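Local coordinates for endoglucanase E (Clostridium thermocellum, PDB 2WAO), which probably deacetylates plant cell wall polysaccharides through its family 2 carbohydrate esterase domain, which also binds cello-oligosaccharides, and is classed as an endo-1,4-beta-glucanase, at residues A[92-97]-A[151-156]; A[160-165]-A[318-323]; A[122-127]-A[167-172]. All coordinates share one frame; numbering follows the deposited sequence. Where two conformers were deposited one is given.

Contact 1. Residues A[92-97]-A[151-156]; sequences WKRTEA and NENSYM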
# COMPACT_ATOMS: atom_id res chain seq x y z
N TRP A 92 -7.24 -6.89 -7.77
CA TRP A 92 -6.22 -6.18 -6.97
C TRP A 92 -5.10 -5.64 -7.86
O TRP A 92 -4.53 -6.38 -8.70
CB TRP A 92 -5.65 -7.15 -5.93
CG TRP A 92 -4.63 -6.58 -4.96
CD1 TRP A 92 -3.29 -6.33 -5.20
CD2 TRP A 92 -4.89 -6.16 -3.62
NE1 TRP A 92 -2.73 -5.78 -4.07
CE2 TRP A 92 -3.68 -5.69 -3.08
CE3 TRP A 92 -6.04 -6.17 -2.80
CZ2 TRP A 92 -3.56 -5.23 -1.76
CZ3 TRP A 92 -5.92 -5.68 -1.47
CH2 TRP A 92 -4.68 -5.26 -0.97
N LYS A 93 -4.79 -4.36 -7.71
CA LYS A 93 -3.70 -3.75 -8.44
C LYS A 93 -2.40 -4.08 -7.67
O LYS A 93 -2.13 -3.55 -6.56
CB LYS A 93 -3.87 -2.24 -8.58
CG LYS A 93 -2.77 -1.59 -9.44
CD LYS A 93 -2.94 -0.04 -9.48
CE LYS A 93 -2.10 0.60 -10.60
NZ LYS A 93 -0.71 1.07 -10.16
N ARG A 94 -1.60 -4.97 -8.22
CA ARG A 94 -0.37 -5.40 -7.52
C ARG A 94 0.71 -4.33 -7.45
O ARG A 94 1.41 -4.20 -6.42
CB ARG A 94 0.21 -6.62 -8.21
CG ARG A 94 -0.70 -7.80 -8.08
CD ARG A 94 -0.31 -8.91 -9.11
NE ARG A 94 1.13 -9.32 -9.14
CZ ARG A 94 1.64 -10.43 -8.58
NH1 ARG A 94 0.90 -11.26 -7.83
NH2 ARG A 94 2.93 -10.71 -8.74
N THR A 95 0.86 -3.64 -8.57
CA THR A 95 1.97 -2.73 -8.85
C THR A 95 1.70 -1.29 -8.40
O THR A 95 0.56 -0.85 -8.23
CB THR A 95 2.25 -2.73 -10.37
OG1 THR A 95 0.99 -2.80 -11.05
CG2 THR A 95 3.10 -3.97 -10.76
N GLU A 96 2.78 -0.55 -8.21
CA GLU A 96 2.67 0.78 -7.59
C GLU A 96 2.29 1.90 -8.56
O GLU A 96 2.20 1.72 -9.80
CB GLU A 96 3.98 1.11 -6.89
CG GLU A 96 5.18 1.16 -7.89
CD GLU A 96 6.47 1.43 -7.17
OE1 GLU A 96 6.72 2.61 -6.79
OE2 GLU A 96 7.23 0.43 -6.94
N ALA A 97 2.07 3.07 -7.98
CA ALA A 97 1.53 4.23 -8.70
C ALA A 97 2.49 4.66 -9.81
O ALA A 97 2.06 5.07 -10.92
CB ALA A 97 1.26 5.37 -7.71
N ASN A 151 7.34 -8.88 -10.31
CA ASN A 151 7.69 -9.40 -8.97
C ASN A 151 7.23 -8.52 -7.77
O ASN A 151 7.59 -8.76 -6.60
CB ASN A 151 9.21 -9.66 -8.92
CG ASN A 151 9.58 -11.02 -9.53
OD1 ASN A 151 8.73 -11.91 -9.66
ND2 ASN A 151 10.83 -11.18 -9.88
N GLU A 152 6.44 -7.49 -8.07
CA GLU A 152 6.00 -6.59 -7.01
C GLU A 152 4.58 -6.97 -6.65
O GLU A 152 3.64 -6.60 -7.34
CB GLU A 152 6.05 -5.13 -7.51
CG GLU A 152 5.50 -4.07 -6.51
CD GLU A 152 5.78 -2.65 -7.02
OE1 GLU A 152 5.16 -2.26 -8.06
OE2 GLU A 152 6.62 -1.94 -6.37
N ASN A 153 4.41 -7.71 -5.57
CA ASN A 153 3.09 -8.17 -5.18
C ASN A 153 2.60 -7.51 -3.87
O ASN A 153 2.75 -8.07 -2.75
CB ASN A 153 3.08 -9.70 -5.06
CG ASN A 153 1.74 -10.24 -4.66
OD1 ASN A 153 1.59 -11.45 -4.36
ND2 ASN A 153 0.72 -9.40 -4.73
N SER A 154 1.92 -6.35 -4.03
CA SER A 154 1.37 -5.66 -2.86
C SER A 154 0.30 -6.45 -2.09
O SER A 154 0.02 -6.12 -0.94
CB SER A 154 0.84 -4.27 -3.19
OG SER A 154 -0.20 -4.40 -4.12
N TYR A 155 -0.29 -7.46 -2.72
CA TYR A 155 -1.28 -8.31 -2.01
C TYR A 155 -0.58 -9.03 -0.85
O TYR A 155 -1.22 -9.36 0.15
CB TYR A 155 -1.91 -9.36 -2.94
CG TYR A 155 -3.11 -10.10 -2.34
CD1 TYR A 155 -4.35 -9.45 -2.22
CD2 TYR A 155 -3.00 -11.43 -1.88
CE1 TYR A 155 -5.45 -10.11 -1.71
CE2 TYR A 155 -4.09 -12.10 -1.35
CZ TYR A 155 -5.31 -11.43 -1.29
OH TYR A 155 -6.40 -12.08 -0.77
N MET A 156 0.74 -9.29 -1.00
CA MET A 156 1.52 -9.98 0.05
C MET A 156 2.52 -9.00 0.74
O MET A 156 3.58 -9.39 1.25
CB MET A 156 2.20 -11.24 -0.48
CG MET A 156 1.19 -12.37 -0.87
SD MET A 156 0.14 -12.85 0.53
CE MET A 156 1.32 -13.71 1.55
O HOH W 1 3.26 -7.52 -9.95
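Arg94 and Ser154 bring the two backbones closest, CA to CA 5.0 Å, where residues 92-97 and 151-156 run 142° apart in end-to-end direction. Ser154 OG takes part in two hydrogen bonds. With chi1 at 61°, it lies between the backbone N and the carbonyl carbon, within reach of two partners. Ser154 OG accepts from Trp92 NE1 (2.9 Å), close to the indole plane. Ser154 OG donates to Arg94 O (2.8 Å) from above the carbonyl plane. Arg94 O also takes a longer bond from Ser154 N (3.3 Å).

Tyr155 points the edge of its ring at one face of Trp92. This is a T-shaped pair with planes at 88°, and Tyr155 CD1 lies 3.6 Å from Trp92 CD2. Tyr155 CB adds a CH-pi contact over the five-membered ring.

The Arg94 chain bends at chi3 and stacks its guanidinium, offset and nearly parallel, against the side chain of Asn153. A water accepts a hydrogen bond from Arg94 NE and donates one to Glu152 O, while Arg94 NH2 makes a salt bridge with Glu139.

Glu152 reaches out extended beyond CG. Glu96 N donates to Glu152 OE1 (2.9 Å) from above the carboxylate plane. The two acid groups come very close, Glu96 OE2 to Glu152 OE2 being 2.5 Å. Glu96 OE2 is hydrogen-bonded to Ser176 OG of the glycan pocket, so this end of the contact is probably a second shell of that site.

The contact joins the end of strand 85-93, in the N-terminal beta domain, to the loop before helix 158-165 of the SGNH-hydrolase-like part. Trp92 and Tyr155 both rest on Ile58 of strand 52-59. Trp92 also touches Ala160 of the helix, and helix 131-134 packs on Glu96 and Glu152 through Cys134.

Contact 2. Residues A[160-165]-A[318-323]; sequences AITARN and LMAERL. With FMT (formic acid), chain M; FMT (formic acid), chain I.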
# COMPACT_ATOMS: atom_id res chain seq x y z
N ALA A 160 -0.92 -5.24 3.44
CA ALA A 160 -2.13 -5.94 3.01
C ALA A 160 -2.44 -7.11 3.94
O ALA A 160 -3.61 -7.40 4.26
CB ALA A 160 -1.99 -6.45 1.60
N ILE A 161 -1.39 -7.77 4.38
CA ILE A 161 -1.58 -8.96 5.21
C ILE A 161 -2.15 -8.50 6.60
O ILE A 161 -3.10 -9.12 7.16
CB ILE A 161 -0.23 -9.67 5.41
CG1 ILE A 161 0.31 -10.28 4.08
CG2 ILE A 161 -0.38 -10.78 6.52
CD1 ILE A 161 1.81 -10.65 4.19
N THR A 162 -1.59 -7.40 7.12
CA THR A 162 -2.05 -6.80 8.42
C THR A 162 -3.54 -6.39 8.29
O THR A 162 -4.35 -6.67 9.17
CB THR A 162 -1.15 -5.57 8.78
OG1 THR A 162 0.19 -6.04 9.07
CG2 THR A 162 -1.68 -4.82 10.04
N ALA A 163 -3.90 -5.75 7.18
CA ALA A 163 -5.29 -5.37 6.97
C ALA A 163 -6.21 -6.60 6.93
O ALA A 163 -7.27 -6.57 7.57
CB ALA A 163 -5.45 -4.47 5.73
N ARG A 164 -5.81 -7.66 6.23
CA ARG A 164 -6.65 -8.86 6.18
C ARG A 164 -6.69 -9.45 7.60
O ARG A 164 -7.79 -9.86 8.03
CB ARG A 164 -6.13 -9.89 5.17
CG ARG A 164 -6.37 -9.51 3.76
CD ARG A 164 -6.08 -10.68 2.82
NE ARG A 164 -4.70 -11.15 2.85
CZ ARG A 164 -3.71 -10.65 2.09
NH1 ARG A 164 -3.91 -9.61 1.28
NH2 ARG A 164 -2.50 -11.17 2.19
N ASN A 165 -5.57 -9.48 8.33
CA ASN A 165 -5.54 -10.03 9.71
C ASN A 165 -6.58 -9.32 10.58
O ASN A 165 -7.25 -9.96 11.40
CB ASN A 165 -4.17 -9.85 10.42
CG ASN A 165 -3.07 -10.80 9.92
OD1 ASN A 165 -1.85 -10.56 10.17
ND2 ASN A 165 -3.46 -11.84 9.22
N LEU A 318 6.43 -11.76 8.80
CA LEU A 318 6.92 -11.41 10.15
C LEU A 318 6.51 -9.98 10.56
O LEU A 318 6.14 -9.72 11.71
CB LEU A 318 8.44 -11.52 10.24
CG LEU A 318 9.06 -12.94 10.19
CD1 LEU A 318 10.55 -12.84 10.42
CD2 LEU A 318 8.34 -13.87 11.22
N MET A 319 6.65 -9.05 9.64
CA MET A 319 6.28 -7.65 9.89
C MET A 319 4.79 -7.57 10.19
O MET A 319 4.35 -6.88 11.14
CB MET A 319 6.64 -6.84 8.65
CG MET A 319 8.10 -6.63 8.44
SD MET A 319 8.43 -5.74 6.84
CE MET A 319 7.93 -4.11 7.29
N ALA A 320 4.01 -8.26 9.38
CA ALA A 320 2.55 -8.24 9.54
C ALA A 320 2.17 -8.81 10.93
O ALA A 320 1.32 -8.23 11.58
CB ALA A 320 1.86 -9.02 8.43
N GLU A 321 2.83 -9.88 11.38
CA GLU A 321 2.52 -10.47 12.71
C GLU A 321 2.80 -9.43 13.81
O GLU A 321 1.98 -9.27 14.75
CB GLU A 321 3.31 -11.77 12.99
CG GLU A 321 2.95 -12.91 12.00
CD GLU A 321 3.83 -14.15 12.16
OE1 GLU A 321 4.32 -14.37 13.30
OE2 GLU A 321 4.02 -14.92 11.15
N ARG A 322 3.95 -8.74 13.72
CA ARG A 322 4.33 -7.75 14.69
C ARG A 322 3.31 -6.59 14.69
O ARG A 322 2.77 -6.20 15.75
CB ARG A 322 5.75 -7.27 14.45
CG ARG A 322 6.21 -6.16 15.38
CD ARG A 322 7.66 -5.85 15.18
NE ARG A 322 8.51 -7.03 15.29
CZ ARG A 322 9.01 -7.51 16.43
NH1 ARG A 322 8.75 -6.92 17.59
NH2 ARG A 322 9.75 -8.60 16.41
N LEU A 323 3.05 -6.05 13.49
CA LEU A 323 2.22 -4.85 13.37
C LEU A 323 0.74 -5.12 13.76
O LEU A 323 0.06 -4.24 14.37
CB LEU A 323 2.31 -4.28 11.95
CG LEU A 323 1.44 -3.03 11.68
CD1 LEU A 323 1.95 -1.84 12.57
CD2 LEU A 323 1.46 -2.65 10.19
C FMT M . 9.73 -8.29 11.42
O1 FMT M . 10.73 -7.76 10.85
O2 FMT M . 8.99 -7.83 12.34
C FMT I . -2.92 -13.41 4.91
O1 FMT I . -2.10 -13.49 3.96
O2 FMT I . -4.15 -13.17 4.82
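Ile161 CG2 and Ala320 CB press together at 3.4 Å, tighter than usual for two carbons. Ala320 offers only a methyl here, and the axes of helices 160-165 and 318-323 approach to 8.6 Å with a signed crossing angle of -43°.

Thr162 lies beside this pair. Thr162 OG1 sits 3.3 Å from Ala320 CA. That hydroxyl is beside its own backbone N (chi1 -67°) and bonds back to Tyr158 O in the same helix. The other branch, Thr162 CG2, turns to Leu323 and meets Leu323 CD2 at 3.8 Å. The two side chains cross at about a right angle.

Both helices lie on one side of the central parallel sheet, as in the alpha/beta/alpha sandwich of SGNH hydrolases. Leu323 passes inward to Val218 of strand 216-220, and Met319 touches Asn220 of the same strand.

Asn165 OD1 bonds to Thr324 OG1, just past residues 318-323. Arg164 and Arg322 lie off the interface. Arg164 holds a formate, probably from the crystallisation liquor, by two nearly straight bonds in the guanidinium plane. Arg164 NE binds formate O2 and Arg164 NH2 binds formate O1, each at 2.9 Å. A second formate receives a single bond from Arg322 NE to formate O2, 3.1 Å long.

Contact 3. Residues A[122-127]-A[167-172]; sequences ERKIEF and NASANM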
# COMPACT_ATOMS: atom_id res chain seq x y z
N GLU A 122 -15.78 -1.61 8.36
CA GLU A 122 -15.77 -0.48 9.28
C GLU A 122 -14.35 -0.06 9.70
O GLU A 122 -14.09 1.12 9.89
CB GLU A 122 -16.60 -0.85 10.52
CG GLU A 122 -18.06 -1.16 10.17
CD GLU A 122 -18.90 0.10 9.94
OE1 GLU A 122 -18.49 1.21 10.41
OE2 GLU A 122 -19.99 -0.02 9.31
N ARG A 123 -13.46 -1.05 9.82
CA ARG A 123 -12.07 -0.80 10.22
C ARG A 123 -11.32 -0.37 8.99
O ARG A 123 -11.46 -0.98 7.90
CB ARG A 123 -11.43 -2.06 10.80
CG ARG A 123 -12.15 -2.52 12.09
CD ARG A 123 -11.60 -3.82 12.50
NE ARG A 123 -12.05 -4.20 13.85
CZ ARG A 123 -11.70 -5.34 14.44
NH1 ARG A 123 -10.94 -6.21 13.81
NH2 ARG A 123 -12.13 -5.62 15.67
N LYS A 124 -10.55 0.70 9.15
CA LYS A 124 -9.88 1.34 8.01
C LYS A 124 -8.47 1.76 8.43
O LYS A 124 -8.27 2.37 9.51
CB LYS A 124 -10.62 2.58 7.55
CG LYS A 124 -12.00 2.33 6.95
CD LYS A 124 -12.69 3.68 6.76
CE LYS A 124 -13.95 3.56 5.93
NZ LYS A 124 -14.98 2.94 6.78
N ILE A 125 -7.51 1.50 7.56
CA ILE A 125 -6.08 1.83 7.82
C ILE A 125 -5.57 2.59 6.60
O ILE A 125 -5.98 2.29 5.46
CB ILE A 125 -5.25 0.56 8.02
CG1 ILE A 125 -5.92 -0.39 9.01
CG2 ILE A 125 -3.81 0.90 8.45
CD1 ILE A 125 -5.19 -1.73 9.18
N GLU A 126 -4.73 3.61 6.80
CA GLU A 126 -3.96 4.19 5.70
C GLU A 126 -2.49 3.91 6.02
O GLU A 126 -2.02 4.19 7.13
CB GLU A 126 -4.18 5.69 5.58
CG GLU A 126 -3.40 6.35 4.44
CD GLU A 126 -3.82 7.79 4.24
OE1 GLU A 126 -3.65 8.58 5.18
OE2 GLU A 126 -4.31 8.14 3.15
N PHE A 127 -1.77 3.43 5.00
CA PHE A 127 -0.34 3.21 5.11
C PHE A 127 0.33 4.28 4.28
O PHE A 127 -0.14 4.61 3.15
CB PHE A 127 -0.00 1.84 4.50
CG PHE A 127 -0.44 0.69 5.34
CD1 PHE A 127 0.47 0.12 6.24
CD2 PHE A 127 -1.75 0.19 5.25
CE1 PHE A 127 0.07 -0.93 7.08
CE2 PHE A 127 -2.14 -0.89 6.10
CZ PHE A 127 -1.22 -1.41 6.99
N ASN A 167 -9.35 -7.56 9.53
CA ASN A 167 -10.63 -7.34 8.87
C ASN A 167 -10.89 -5.84 8.59
O ASN A 167 -11.99 -5.31 8.78
CB ASN A 167 -11.79 -7.93 9.68
CG ASN A 167 -13.05 -8.09 8.86
OD1 ASN A 167 -12.98 -8.48 7.70
ND2 ASN A 167 -14.21 -7.80 9.46
N ALA A 168 -9.84 -5.20 8.09
CA ALA A 168 -9.81 -3.77 7.82
C ALA A 168 -9.55 -3.52 6.35
O ALA A 168 -8.88 -4.30 5.68
CB ALA A 168 -8.73 -3.14 8.65
N SER A 169 -10.06 -2.43 5.82
CA SER A 169 -9.61 -2.04 4.48
C SER A 169 -8.31 -1.23 4.62
O SER A 169 -7.97 -0.75 5.71
CB SER A 169 -10.71 -1.24 3.78
OG SER A 169 -10.95 -0.09 4.51
N ALA A 170 -7.57 -1.10 3.52
CA ALA A 170 -6.30 -0.36 3.61
C ALA A 170 -6.11 0.45 2.34
O ALA A 170 -6.41 -0.03 1.24
CB ALA A 170 -5.13 -1.29 3.85
N ASN A 171 -5.70 1.72 2.51
CA ASN A 171 -5.19 2.52 1.40
C ASN A 171 -3.64 2.57 1.54
O ASN A 171 -3.12 2.89 2.61
CB ASN A 171 -5.84 3.89 1.33
CG ASN A 171 -7.34 3.84 0.93
OD1 ASN A 171 -7.90 2.76 0.61
ND2 ASN A 171 -7.97 5.00 0.95
N MET A 172 -2.94 2.23 0.45
CA MET A 172 -1.47 2.14 0.49
C MET A 172 -0.82 3.29 -0.28
O MET A 172 -0.60 3.21 -1.51
CB MET A 172 -0.97 0.76 -0.01
CG MET A 172 -1.48 -0.43 0.81
SD MET A 172 -1.22 -2.06 0.03
CE MET A 172 0.57 -2.30 0.14
O HOH W 2 -14.28 -3.98 9.80
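Ile125 and Ala170 sit in register at the middle of two parallel strands, 123-127 and 168-172, whose axes pass 4.4 Å apart. Four backbone hydrogen bonds alternate along the pair, from Ser169 N to Arg123 O (2.9 Å) at one end to Phe127 N to Asn171 O (2.8 Å) at the other.

The tight face carries Ile125, Phe127, Ala168 and Ala170. Ile125 CD1 reaches back to Ala168 CB at 3.8 Å. Phe127 turns its ring edge to Ala170 CB, 3.8 Å from Phe127 CE2. With chi1 at -73° its CG is anti to the carbonyl carbon, which brings the ring edge beside that methyl. Helix 158-165 closes this face, with Ala163 on Ala170 and Ala159 on Phe127.

The other face is more polar. Lys124 CG lies 3.6 Å from Ser169 OG, and that hydroxyl bonds to Tyr212 OH. Glu126 makes a salt bridge with Arg16 and a hydrogen bond with Tyr196.

The start of the pair is looser and wetter. A water accepts from Arg123 N (3.0 Å) and donates to Asn167 O. Exposed Asn167 ends helix 158-165 in a Schellman motif.

Helix 158-165 lies between the two strands in sequence and over them in space. This is a beta-alpha-beta crossover, here forming the edge of the five-stranded parallel sheet expected of an SGNH hydrolase.

From the N terminus, contact 1 opens at residues 92-97, in the N-terminal beta domain. Residues 122-127 then open contact 3, before contact 1 closes at 151-156. These two therefore cross. Residues 160-165 open contact 2 inside the loop that contact 3 closes at 167-172. Contact 2 closes only at 318-323, so it crosses contact 3 but follows contact 1 in series. Short links join them: Tyr155 O probably bonds to Arg164 NH1, and Ala163 O to Ala168 N. Helix 158-165 is shared ground, lying between the domain junction, the edge of the parallel sheet and the C-terminal helix 313-331.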